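Side-chain contact in universal stress protein MT1672 (PDB 1TQ8), which is of unknown function but belongs to the universal stress protein A family, whose members probably help cells withstand stress: residues Glu99-Val104 with Val112-Glu117. Residues are numbered along the deposited sequence; the frame is centred on the assembly and turned at random.
Sequences EERPIV and VNLADE
In both R101 and L114 the CG lies anti to the backbone N, beside the carbonyl carbon (chi1 -155° in R101, 174° in L114); with a further bend at chi2 (105°), the side chain of R101 leaves strand 97-103 and swings its guanidinium over the end of L114, whose branched tip reaches from helix 107-117 toward the strand. L114 CD1 sits over one face of the guanidinium, 3.4 Å from R101 NE and 3.6 Å from R101 CZ. The flat cation therefore meets the methyl through its face, while NH1, at the edge of the group, turns to carboxylates. The second methyl of L114 turns to I103: L114 CD2 lies 4.3 Å from I103 CD1, a looser apolar contact in which the far end of the isoleucine comes nearer to the helix than its CB does. One leucine thus spans two residues on the same side of the strand, CD1 serving the arginine and CD2 the isoleucine.

Polar support for R101 comes from acidic neighbours. R101 NH1 forms a salt bridge with E99 OE2 (3.4 Å), two residues back along the strand, and another with OE1 of E118, directly after the helix segment. Strand 97-103 is the outermost on this side of the parallel sheet within the chain, pairing with strand 46-52, and the contact joins it to the helix that follows it in the α/β fold of the family. I103 also packs on I133 of a neighbouring subunit. No hydrogen bond links strand segment to helix segment: they meet through van der Waals packing alone, while two carboxylates gathered at NH1 probably offset the arginine's charge and help keep that end of the guanidinium in place above the buried leucine.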
ATOM      1  N   GLU A  99      -9.356  26.152  10.564  1.00 44.93           N
ATOM      2  CA  GLU A  99      -8.057  26.646  10.996  1.00 44.85           C
ATOM      3  C   GLU A  99      -6.983  25.968  10.155  1.00 42.82           C
ATOM      4  O   GLU A  99      -7.178  24.864   9.641  1.00 41.26           O
ATOM      5  CB  GLU A  99      -7.839  26.407  12.496  1.00 46.86           C
ATOM      6  CG  GLU A  99      -7.866  24.967  12.948  1.00 52.12           C
ATOM      7  CD  GLU A  99      -7.937  24.836  14.472  1.00 55.31           C
ATOM      8  OE1 GLU A  99      -9.063  24.784  15.023  1.00 57.46           O
ATOM      9  OE2 GLU A  99      -6.866  24.794  15.121  1.00 53.88           O
ATOM     10  N   GLU A 100      -5.864  26.655   9.991  1.00 42.12           N
ATOM     11  CA  GLU A 100      -4.762  26.150   9.191  1.00 40.16           C
ATOM     12  C   GLU A 100      -3.674  25.614  10.096  1.00 38.64           C
ATOM     13  O   GLU A 100      -3.612  25.958  11.275  1.00 39.16           O
ATOM     14  CB  GLU A 100      -4.193  27.266   8.336  1.00 40.61           C
ATOM     15  CG  GLU A 100      -3.425  28.267   9.152  1.00 43.32           C
ATOM     16  CD  GLU A 100      -3.010  29.446   8.339  1.00 45.20           C
ATOM     17  OE1 GLU A 100      -2.016  30.094   8.725  1.00 50.68           O
ATOM     18  OE2 GLU A 100      -3.683  29.731   7.323  1.00 46.03           O
ATOM     19  N   ARG A 101      -2.790  24.805   9.524  1.00 37.52           N
ATOM     20  CA  ARG A 101      -1.721  24.192  10.294  1.00 34.89           C
ATOM     21  C   ARG A 101      -0.601  23.710   9.378  1.00 34.02           C
ATOM     22  O   ARG A 101      -0.854  22.990   8.414  1.00 35.16           O
ATOM     23  CB  ARG A 101      -2.298  22.980  11.014  1.00 38.25           C
ATOM     24  CG  ARG A 101      -1.603  22.543  12.262  1.00 39.06           C
ATOM     25  CD  ARG A 101      -2.446  22.968  13.432  1.00 39.65           C
ATOM     26  NE  ARG A 101      -2.278  22.088  14.574  1.00 43.57           N
ATOM     27  CZ  ARG A 101      -3.050  22.130  15.651  1.00 46.55           C
ATOM     28  NH1 ARG A 101      -4.039  23.014  15.717  1.00 44.99           N
ATOM     29  NH2 ARG A 101      -2.834  21.292  16.663  1.00 48.01           N
ATOM     30  N   PRO A 102       0.644  24.137   9.635  1.00 33.50           N
ATOM     31  CA  PRO A 102       1.750  23.675   8.794  1.00 30.74           C
ATOM     32  C   PRO A 102       2.208  22.349   9.425  1.00 30.58           C
ATOM     33  O   PRO A 102       2.166  22.195  10.653  1.00 27.89           O
ATOM     34  CB  PRO A 102       2.808  24.764   8.970  1.00 30.41           C
ATOM     35  CG  PRO A 102       2.037  25.949   9.394  1.00 31.82           C
ATOM     36  CD  PRO A 102       1.030  25.366  10.342  1.00 30.68           C
ATOM     37  N   ILE A 103       2.613  21.395   8.587  1.00 29.14           N
ATOM     38  CA  ILE A 103       3.095  20.086   9.038  1.00 29.30           C
ATOM     39  C   ILE A 103       4.600  20.085   8.812  1.00 29.32           C
ATOM     40  O   ILE A 103       5.087  20.409   7.729  1.00 30.52           O
ATOM     41  CB  ILE A 103       2.462  18.940   8.228  1.00 31.01           C
ATOM     42  CG1 ILE A 103       1.063  18.634   8.760  1.00 30.16           C
ATOM     43  CG2 ILE A 103       3.329  17.706   8.289  1.00 28.81           C
ATOM     44  CD1 ILE A 103       1.055  17.937  10.077  1.00 28.62           C
ATOM     45  N   VAL A 104       5.329  19.682   9.834  1.00 28.24           N
ATOM     46  CA  VAL A 104       6.769  19.700   9.779  1.00 28.21           C
ATOM     47  C   VAL A 104       7.434  18.330   9.976  1.00 28.96           C
ATOM     48  O   VAL A 104       6.957  17.502  10.753  1.00 28.59           O
ATOM     49  CB  VAL A 104       7.241  20.712  10.838  1.00 30.13           C
ATOM     50  CG1 VAL A 104       8.575  20.348  11.360  1.00 33.20           C
ATOM     51  CG2 VAL A 104       7.231  22.107  10.242  1.00 28.74           C
ATOM     52  N   VAL A 112      -0.192  11.910  12.311  1.00 29.14           N
ATOM     53  CA  VAL A 112      -0.687  11.040  13.371  1.00 26.61           C
ATOM     54  C   VAL A 112      -0.693  11.830  14.681  1.00 28.18           C
ATOM     55  O   VAL A 112      -1.623  11.727  15.486  1.00 26.51           O
ATOM     56  CB  VAL A 112       0.220   9.781  13.513  1.00 26.11           C
ATOM     57  CG1 VAL A 112      -0.093   9.021  14.798  1.00 20.46           C
ATOM     58  CG2 VAL A 112       0.021   8.872  12.310  1.00 26.65           C
ATOM     59  N   ASN A 113       0.356  12.624  14.880  1.00 29.23           N
ATOM     60  CA  ASN A 113       0.493  13.431  16.087  1.00 30.21           C
ATOM     61  C   ASN A 113      -0.626  14.469  16.160  1.00 30.12           C
ATOM     62  O   ASN A 113      -1.222  14.689  17.214  1.00 28.41           O
ATOM     63  CB  ASN A 113       1.854  14.138  16.104  1.00 31.23           C
ATOM     64  CG  ASN A 113       2.115  14.864  17.417  1.00 34.41           C
ATOM     65  OD1 ASN A 113       2.338  14.239  18.456  1.00 38.03           O
ATOM     66  ND2 ASN A 113       2.070  16.189  17.379  1.00 33.83           N
ATOM     67  N   LEU A 114      -0.905  15.105  15.030  1.00 30.24           N
ATOM     68  CA  LEU A 114      -1.947  16.114  14.974  1.00 31.93           C
ATOM     69  C   LEU A 114      -3.305  15.481  15.277  1.00 33.55           C
ATOM     70  O   LEU A 114      -4.080  16.022  16.064  1.00 33.88           O
ATOM     71  CB  LEU A 114      -1.947  16.777  13.597  1.00 31.76           C
ATOM     72  CG  LEU A 114      -3.058  17.772  13.259  1.00 32.95           C
ATOM     73  CD1 LEU A 114      -3.177  18.810  14.348  1.00 34.33           C
ATOM     74  CD2 LEU A 114      -2.749  18.413  11.917  1.00 28.74           C
ATOM     75  N   ALA A 115      -3.575  14.326  14.669  1.00 33.83           N
ATOM     76  CA  ALA A 115      -4.832  13.620  14.882  1.00 34.60           C
ATOM     77  C   ALA A 115      -5.002  13.283  16.348  1.00 35.20           C
ATOM     78  O   ALA A 115      -6.099  13.359  16.893  1.00 37.21           O
ATOM     79  CB  ALA A 115      -4.868  12.346  14.057  1.00 34.65           C
ATOM     80  N   ASP A 116      -3.911  12.903  16.989  1.00 36.44           N
ATOM     81  CA  ASP A 116      -3.966  12.562  18.399  1.00 39.96           C
ATOM     82  C   ASP A 116      -4.151  13.826  19.233  1.00 41.16           C
ATOM     83  O   ASP A 116      -4.951  13.851  20.163  1.00 41.42           O
ATOM     84  CB  ASP A 116      -2.675  11.855  18.827  1.00 41.94           C
ATOM     85  CG  ASP A 116      -2.453  10.529  18.100  1.00 49.04           C
ATOM     86  OD1 ASP A 116      -1.341   9.958  18.240  1.00 50.46           O
ATOM     87  OD2 ASP A 116      -3.380  10.047  17.397  1.00 49.37           O
ATOM     88  N   GLU A 117      -3.412  14.876  18.888  1.00 42.57           N
ATOM     89  CA  GLU A 117      -3.465  16.133  19.622  1.00 43.87           C
ATOM     90  C   GLU A 117      -4.813  16.853  19.511  1.00 43.69           C
ATOM     91  O   GLU A 117      -5.262  17.490  20.460  1.00 42.84           O
ATOM     92  CB  GLU A 117      -2.337  17.042  19.135  1.00 45.46           C
ATOM     93  CG  GLU A 117      -1.712  17.886  20.223  1.00 52.49           C
ATOM     94  CD  GLU A 117      -1.107  17.059  21.347  1.00 54.45           C
ATOM     95  OE1 GLU A 117      -0.107  16.351  21.098  1.00 56.15           O
ATOM     96  OE2 GLU A 117      -1.638  17.114  22.478  1.00 56.90           O
TER